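Local coordinates for protein D-lactate dehydrogenase (Fermentative) (Pseudomonas aeruginosa, PDB 6ABJ) that probably catalyses the NADH-dependent interconversion of pyruvate and D-lactate, working as a tetrameric member of the D-isomer specific 2-hydroxyacid dehydrogenase family, at residues D53-A58 against E78-G83; F61-A66 against T85-L90; F21-A26 against Q47-A52. All coordinates share one frame; numbering follows the deposited sequence.

Contact 1: D53-A58 against E78-G83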
# COMPACT_ATOMS: atom_id res chain seq x y z
N ASP B 53 19.80 30.63 -0.27
CA ASP B 53 19.19 31.24 -1.45
C ASP B 53 17.69 31.63 -1.34
O ASP B 53 17.14 32.17 -2.30
CB ASP B 53 19.42 30.34 -2.67
CG ASP B 53 18.35 29.24 -2.83
OD1 ASP B 53 18.02 28.56 -1.84
OD2 ASP B 53 17.83 29.07 -3.96
N THR B 54 17.04 31.35 -0.22
CA THR B 54 15.66 31.82 0.05
C THR B 54 15.59 32.88 1.19
O THR B 54 14.52 33.44 1.49
CB THR B 54 14.76 30.66 0.46
OG1 THR B 54 15.30 30.00 1.63
CG2 THR B 54 14.65 29.65 -0.68
N ALA B 55 16.73 33.14 1.83
CA ALA B 55 16.79 34.11 2.94
C ALA B 55 16.32 35.50 2.49
O ALA B 55 15.71 36.28 3.26
CB ALA B 55 18.20 34.18 3.50
N VAL B 56 16.58 35.78 1.21
CA VAL B 56 16.22 37.05 0.60
C VAL B 56 14.71 37.33 0.72
O VAL B 56 14.30 38.49 0.75
CB VAL B 56 16.72 37.11 -0.88
CG1 VAL B 56 16.06 36.02 -1.74
CG2 VAL B 56 16.52 38.52 -1.45
N LEU B 57 13.90 36.29 0.82
CA LEU B 57 12.46 36.46 1.00
C LEU B 57 12.09 37.16 2.33
O LEU B 57 11.03 37.81 2.44
CB LEU B 57 11.77 35.09 0.89
CG LEU B 57 11.83 34.46 -0.51
CD1 LEU B 57 11.32 33.02 -0.47
CD2 LEU B 57 11.06 35.28 -1.53
N ALA B 58 12.95 36.99 3.33
CA ALA B 58 12.77 37.60 4.65
C ALA B 58 13.29 39.04 4.74
O ALA B 58 13.31 39.64 5.83
CB ALA B 58 13.52 36.77 5.68
N GLU B 78 23.41 35.66 9.04
CA GLU B 78 24.06 36.90 8.55
C GLU B 78 23.20 37.59 7.52
O GLU B 78 23.06 38.79 7.54
CB GLU B 78 25.45 36.63 7.92
CG GLU B 78 26.47 35.99 8.84
CD GLU B 78 27.87 35.82 8.21
OE1 GLU B 78 28.01 36.10 7.01
OE2 GLU B 78 28.83 35.38 8.90
N ARG B 79 22.62 36.81 6.62
CA ARG B 79 21.81 37.37 5.55
C ARG B 79 20.48 37.96 6.09
O ARG B 79 20.05 39.05 5.70
CB ARG B 79 21.57 36.27 4.50
CG ARG B 79 20.75 36.66 3.25
CD ARG B 79 21.14 37.94 2.49
NE ARG B 79 20.01 38.66 1.84
CZ ARG B 79 18.98 39.24 2.48
NH1 ARG B 79 18.82 39.13 3.80
NH2 ARG B 79 18.05 39.90 1.80
N LEU B 80 19.83 37.25 6.99
CA LEU B 80 18.61 37.74 7.64
C LEU B 80 18.88 39.04 8.38
O LEU B 80 18.03 39.94 8.40
CB LEU B 80 18.11 36.73 8.69
CG LEU B 80 17.64 35.36 8.14
CD1 LEU B 80 17.28 34.45 9.28
CD2 LEU B 80 16.48 35.53 7.19
N ALA B 81 20.02 39.09 9.06
CA ALA B 81 20.35 40.29 9.90
C ALA B 81 20.61 41.51 9.02
O ALA B 81 20.02 42.57 9.23
CB ALA B 81 21.56 40.00 10.77
N ALA B 82 21.48 41.33 8.02
CA ALA B 82 21.73 42.33 6.97
C ALA B 82 20.43 42.79 6.28
O ALA B 82 20.28 43.95 5.94
CB ALA B 82 22.67 41.75 5.90
N GLY B 83 19.49 41.87 6.10
CA GLY B 83 18.20 42.22 5.53
C GLY B 83 17.19 42.83 6.50
O GLY B 83 16.06 43.12 6.09
O HOH W 1 16.23 39.56 6.42
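Arg79 and Leu80, consecutive residues of helix 74-82, reach across to the short 3-10 turn 56-58 and the residue before it, Ala55. With CG anti to the backbone N (chi1 -179°) and bends at chi2 and chi3, the arginine lays its aliphatic part on Ala55, CG lying 3.6 Å from Ala55 CB, and brings its guanidinium beside Val56. There one face of the group lies over the backbone of the turn: Arg79 NH2 is 3.6 Å from Val56 CA, and Ala55 O lies over the outer part of the group rather than its centre. The side chain of Val56 runs obliquely to the arginine, with CG2 3.8 Å from Arg79 NH2. Leu80, the next residue along the helix, uses one branch, CD2, which meets Ala58 CB at 3.5 Å. A water at the edge of the guanidinium joins the backbones, donating a bond of 2.7 Å to Leu80 O and a weak one of 3.0 Å to Ala58 O. Ala58 and Leu80 also touch Val64 of strand 63-66. The arrangement is that of a beta-alpha-beta crossover helix packed over a parallel sheet, here flanked by the loop that leads into strand 63-66.

Contact 2: F61-A66 against T85-L90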
# COMPACT_ATOMS: atom_id res chain seq x y z
N PHE B 61 11.49 41.87 6.80
CA PHE B 61 10.60 41.27 7.79
C PHE B 61 11.31 41.24 9.12
O PHE B 61 12.47 40.76 9.25
CB PHE B 61 10.20 39.82 7.40
CG PHE B 61 9.15 39.73 6.33
CD1 PHE B 61 7.81 39.68 6.69
CD2 PHE B 61 9.48 39.69 4.98
CE1 PHE B 61 6.80 39.57 5.74
CE2 PHE B 61 8.49 39.57 4.02
CZ PHE B 61 7.14 39.51 4.41
N GLU B 62 10.61 41.75 10.13
CA GLU B 62 11.20 41.90 11.44
C GLU B 62 11.34 40.59 12.16
O GLU B 62 12.26 40.40 12.99
CB GLU B 62 10.33 42.82 12.28
CG GLU B 62 11.18 43.55 13.26
CD GLU B 62 10.53 44.78 13.84
OE1 GLU B 62 9.54 45.29 13.26
OE2 GLU B 62 11.04 45.19 14.89
N VAL B 63 10.40 39.69 11.85
CA VAL B 63 10.38 38.40 12.53
C VAL B 63 10.26 37.30 11.50
O VAL B 63 9.49 37.44 10.53
CB VAL B 63 9.24 38.28 13.54
CG1 VAL B 63 9.26 36.89 14.21
CG2 VAL B 63 9.36 39.40 14.57
N VAL B 64 11.08 36.28 11.68
CA VAL B 64 10.99 35.08 10.83
C VAL B 64 10.68 33.91 11.73
O VAL B 64 11.26 33.77 12.82
CB VAL B 64 12.22 34.87 9.90
CG1 VAL B 64 12.45 36.10 9.03
CG2 VAL B 64 13.47 34.51 10.65
N CYS B 65 9.71 33.09 11.29
CA CYS B 65 9.29 31.96 12.10
C CYS B 65 9.72 30.66 11.39
O CYS B 65 9.34 30.45 10.24
CB CYS B 65 7.76 31.97 12.35
SG CYS B 65 7.26 30.49 13.30
N ALA B 66 10.55 29.87 12.05
CA ALA B 66 11.22 28.72 11.42
C ALA B 66 10.86 27.43 12.13
O ALA B 66 10.54 27.42 13.30
CB ALA B 66 12.74 28.87 11.43
N THR B 85 16.05 41.51 9.64
CA THR B 85 15.29 40.63 10.52
C THR B 85 15.83 40.79 11.91
O THR B 85 17.05 40.83 12.10
CB THR B 85 15.36 39.18 10.02
OG1 THR B 85 14.70 39.11 8.76
CG2 THR B 85 14.73 38.25 11.01
N ARG B 86 14.94 40.93 12.89
CA ARG B 86 15.41 41.23 14.26
C ARG B 86 15.11 40.14 15.27
O ARG B 86 15.68 40.13 16.35
CB ARG B 86 14.85 42.58 14.78
CG ARG B 86 15.31 43.83 14.02
CD ARG B 86 14.57 45.09 14.55
NE ARG B 86 14.75 45.28 16.01
CZ ARG B 86 13.81 45.72 16.87
NH1 ARG B 86 12.59 46.09 16.46
NH2 ARG B 86 14.09 45.80 18.16
N LEU B 87 14.28 39.15 14.90
CA LEU B 87 13.99 38.03 15.77
C LEU B 87 13.74 36.74 14.93
O LEU B 87 13.06 36.79 13.91
CB LEU B 87 12.77 38.33 16.64
CG LEU B 87 12.23 37.19 17.50
CD1 LEU B 87 13.07 36.83 18.71
CD2 LEU B 87 10.83 37.57 17.94
N VAL B 88 14.29 35.63 15.41
CA VAL B 88 14.01 34.31 14.86
C VAL B 88 13.14 33.59 15.89
O VAL B 88 13.58 33.35 16.99
CB VAL B 88 15.34 33.51 14.71
CG1 VAL B 88 15.06 32.06 14.25
CG2 VAL B 88 16.27 34.21 13.72
N ALA B 89 11.90 33.28 15.53
CA ALA B 89 10.98 32.56 16.40
C ALA B 89 10.89 31.13 15.85
O ALA B 89 10.44 30.94 14.70
CB ALA B 89 9.60 33.16 16.37
N LEU B 90 11.26 30.14 16.68
CA LEU B 90 11.18 28.70 16.26
C LEU B 90 9.85 28.19 16.75
O LEU B 90 9.54 28.25 17.97
CB LEU B 90 12.27 27.87 16.87
CG LEU B 90 13.67 28.42 16.83
CD1 LEU B 90 14.59 27.55 17.64
CD2 LEU B 90 14.14 28.51 15.40
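Glu62 O is gripped by two consecutive backbone amides from across the contact, Arg86 N at 2.7 Å and Leu87 N at 3.0 Å. The bond from Leu87 N is the more bent at its hydrogen (137°) although it meets the carbonyl almost head-on, whereas Arg86 N arrives tilted from the carbonyl plane. This fork starts a parallel ladder that continues through Val64 N to Leu87 O, Ala89 N to Val64 O (2.8 Å) and Ala66 N to Ala89 O (2.9 Å). One residue earlier, Thr85 OG1 donates in the carbonyl plane to Phe61 O at 2.8 Å. With OG1 beside the backbone N (chi1 -65°), the methyl CG2 is left to pack on Val64 CG1 at 3.7 Å, the two side chains crossing at about a right angle. Glu62 and Arg86 lie side by side, their flat ends turned 36° apart, but the modelled salt bridge is too short for its length to be trusted; Trp334 of helix 317-335 touches both. On the sheet face of Val63, its methyls meet Leu87 CD2 at 4.1 Å. Ala66 and Leu90 pair on the other face. The chemistry implies that backbone bonds fix the strand register in this beta-alpha-beta unit, with the charged pair just before strands 63-66 and 87-90 and apolar side chains on both faces.

Contact 3: F21-A26 against Q47-A52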
# COMPACT_ATOMS: atom_id res chain seq x y z
N PHE B 21 6.85 33.13 7.78
CA PHE B 21 7.01 31.71 8.10
C PHE B 21 7.61 30.93 6.92
O PHE B 21 7.09 31.03 5.82
CB PHE B 21 5.63 31.09 8.36
CG PHE B 21 4.93 31.63 9.59
CD1 PHE B 21 4.34 32.91 9.58
CD2 PHE B 21 4.82 30.85 10.73
CE1 PHE B 21 3.68 33.39 10.72
CE2 PHE B 21 4.14 31.30 11.84
CZ PHE B 21 3.59 32.59 11.85
N PHE B 22 8.74 30.25 7.16
CA PHE B 22 9.35 29.41 6.18
C PHE B 22 8.88 27.96 6.52
O PHE B 22 8.38 27.71 7.62
CB PHE B 22 10.87 29.47 6.22
CG PHE B 22 11.44 30.69 5.62
CD1 PHE B 22 11.74 30.75 4.27
CD2 PHE B 22 11.66 31.83 6.43
CE1 PHE B 22 12.25 31.91 3.70
CE2 PHE B 22 12.17 33.00 5.86
CZ PHE B 22 12.47 33.03 4.49
N SER B 23 8.97 27.09 5.51
CA SER B 23 8.56 25.65 5.60
C SER B 23 7.10 25.49 6.05
O SER B 23 6.76 24.62 6.80
CB SER B 23 9.53 24.88 6.48
OG SER B 23 10.88 24.90 5.93
N SER B 24 6.23 26.36 5.55
CA SER B 24 4.84 26.45 6.03
C SER B 24 3.99 25.31 5.51
O SER B 24 4.10 24.95 4.34
CB SER B 24 4.22 27.76 5.60
OG SER B 24 4.97 28.88 6.09
N GLN B 25 3.17 24.76 6.39
CA GLN B 25 2.22 23.69 6.04
C GLN B 25 0.86 24.31 6.27
O GLN B 25 0.73 25.28 7.02
CB GLN B 25 2.37 22.51 7.02
CG GLN B 25 3.75 21.87 7.01
CD GLN B 25 3.98 21.18 5.70
OE1 GLN B 25 3.03 20.84 4.98
NE2 GLN B 25 5.24 21.05 5.34
N ALA B 26 -0.15 23.71 5.68
CA ALA B 26 -1.50 24.16 5.91
C ALA B 26 -1.86 24.16 7.38
O ALA B 26 -2.55 25.05 7.87
CB ALA B 26 -2.49 23.32 5.09
N GLN B 47 5.94 28.55 1.69
CA GLN B 47 6.17 27.11 1.74
C GLN B 47 7.65 26.73 1.69
O GLN B 47 8.06 25.73 2.24
CB GLN B 47 5.46 26.46 0.55
CG GLN B 47 3.96 26.69 0.58
CD GLN B 47 3.27 25.86 -0.48
OE1 GLN B 47 3.92 25.16 -1.27
NE2 GLN B 47 1.94 25.95 -0.51
N ALA B 48 8.47 27.51 1.00
CA ALA B 48 9.85 27.10 0.80
C ALA B 48 10.63 27.03 2.10
O ALA B 48 10.36 27.77 3.02
CB ALA B 48 10.53 28.06 -0.15
N HIS B 49 11.60 26.12 2.13
CA HIS B 49 12.58 26.05 3.20
C HIS B 49 13.44 27.30 3.28
O HIS B 49 13.81 27.87 2.26
CB HIS B 49 13.54 24.87 3.03
CG HIS B 49 12.87 23.54 2.99
ND1 HIS B 49 11.74 23.23 3.72
CD2 HIS B 49 13.18 22.41 2.29
CE1 HIS B 49 11.39 21.98 3.48
NE2 HIS B 49 12.25 21.46 2.62
N LEU B 50 13.81 27.67 4.50
CA LEU B 50 14.84 28.66 4.69
C LEU B 50 16.22 28.06 4.43
O LEU B 50 16.58 27.01 4.96
CB LEU B 50 14.78 29.20 6.11
CG LEU B 50 15.89 30.19 6.47
CD1 LEU B 50 15.78 31.45 5.64
CD2 LEU B 50 15.80 30.50 7.97
N GLN B 51 17.00 28.75 3.61
CA GLN B 51 18.37 28.37 3.30
C GLN B 51 19.02 29.61 2.63
O GLN B 51 18.34 30.65 2.37
CB GLN B 51 18.35 27.18 2.34
CG GLN B 51 17.34 27.40 1.22
CD GLN B 51 17.19 26.19 0.33
OE1 GLN B 51 17.23 25.07 0.81
NE2 GLN B 51 17.04 26.41 -0.97
N ALA B 52 20.32 29.50 2.34
CA ALA B 52 21.08 30.64 1.81
C ALA B 52 20.34 31.38 0.67
O ALA B 52 20.20 32.61 0.69
CB ALA B 52 22.48 30.20 1.37
O HOH W 2 6.32 23.99 3.11
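This is a loop-to-loop contact at the C-terminal ends of two neighbouring parallel strands, 18-21 and 42-45, made of a ring-on-aliphatic pack and a small polar cluster. Phe22 carries the apolar half. Leu50 lies over one face of its ring, CD1 standing 3.9 Å from the centroid in a CH-pi contact only 13° off the normal, while Leu50 CB reaches Phe22 CG at 3.7 Å. The leucine chain leaves on the side of the carbonyl carbon, opposite the backbone N (chi1 176°), which brings CD1 over the ring. Ala48 O sits at the ring edge, in plane, and also accepts a hydrogen bond from Ser23 N at 2.9 Å; that amide approaches well above the carbonyl plane, yet the bond is nearly straight at its hydrogen (167°). Beside it, His49 ND1 donates to Ser23 OG at 2.9 Å, the oxygen lying close to the imidazole plane. Ser23 OG has a further partner in Asp70, whose OD1 also receives Leu50 N. A water spans the backbones further along, 2.7 Å from Ser24 O and 2.6 Å from Gln47 O. The bonds imply that His49 carries a proton on ND1 and is restrained in its rotation, while Asp70, holding Ser23 OG and Leu50 N together, ties the two loops.

All three contacts belong to one parallel five-stranded sheet and its surroundings, but at different depths. Contact 2 is the core, two adjacent strands sharing backbone hydrogen bonds. Contact 1, also largely buried, brings the intervening helix against the loop before strand 63-66 and relies on van der Waals packing with one bridging water. Contact 3 is partly buried, lies at the strand ends and mixes a ring face with backbone, side-chain and water-mediated polar bonds; its Gln47 packs on Gln47 of a second subunit. The three interlock: Leu80 O probably accepts a hydrogen bond from Thr85 N, Ala58 touches Phe22, Thr54 OG1 bonds to His49 O, and Phe22 pairs through its backbone with Cys65.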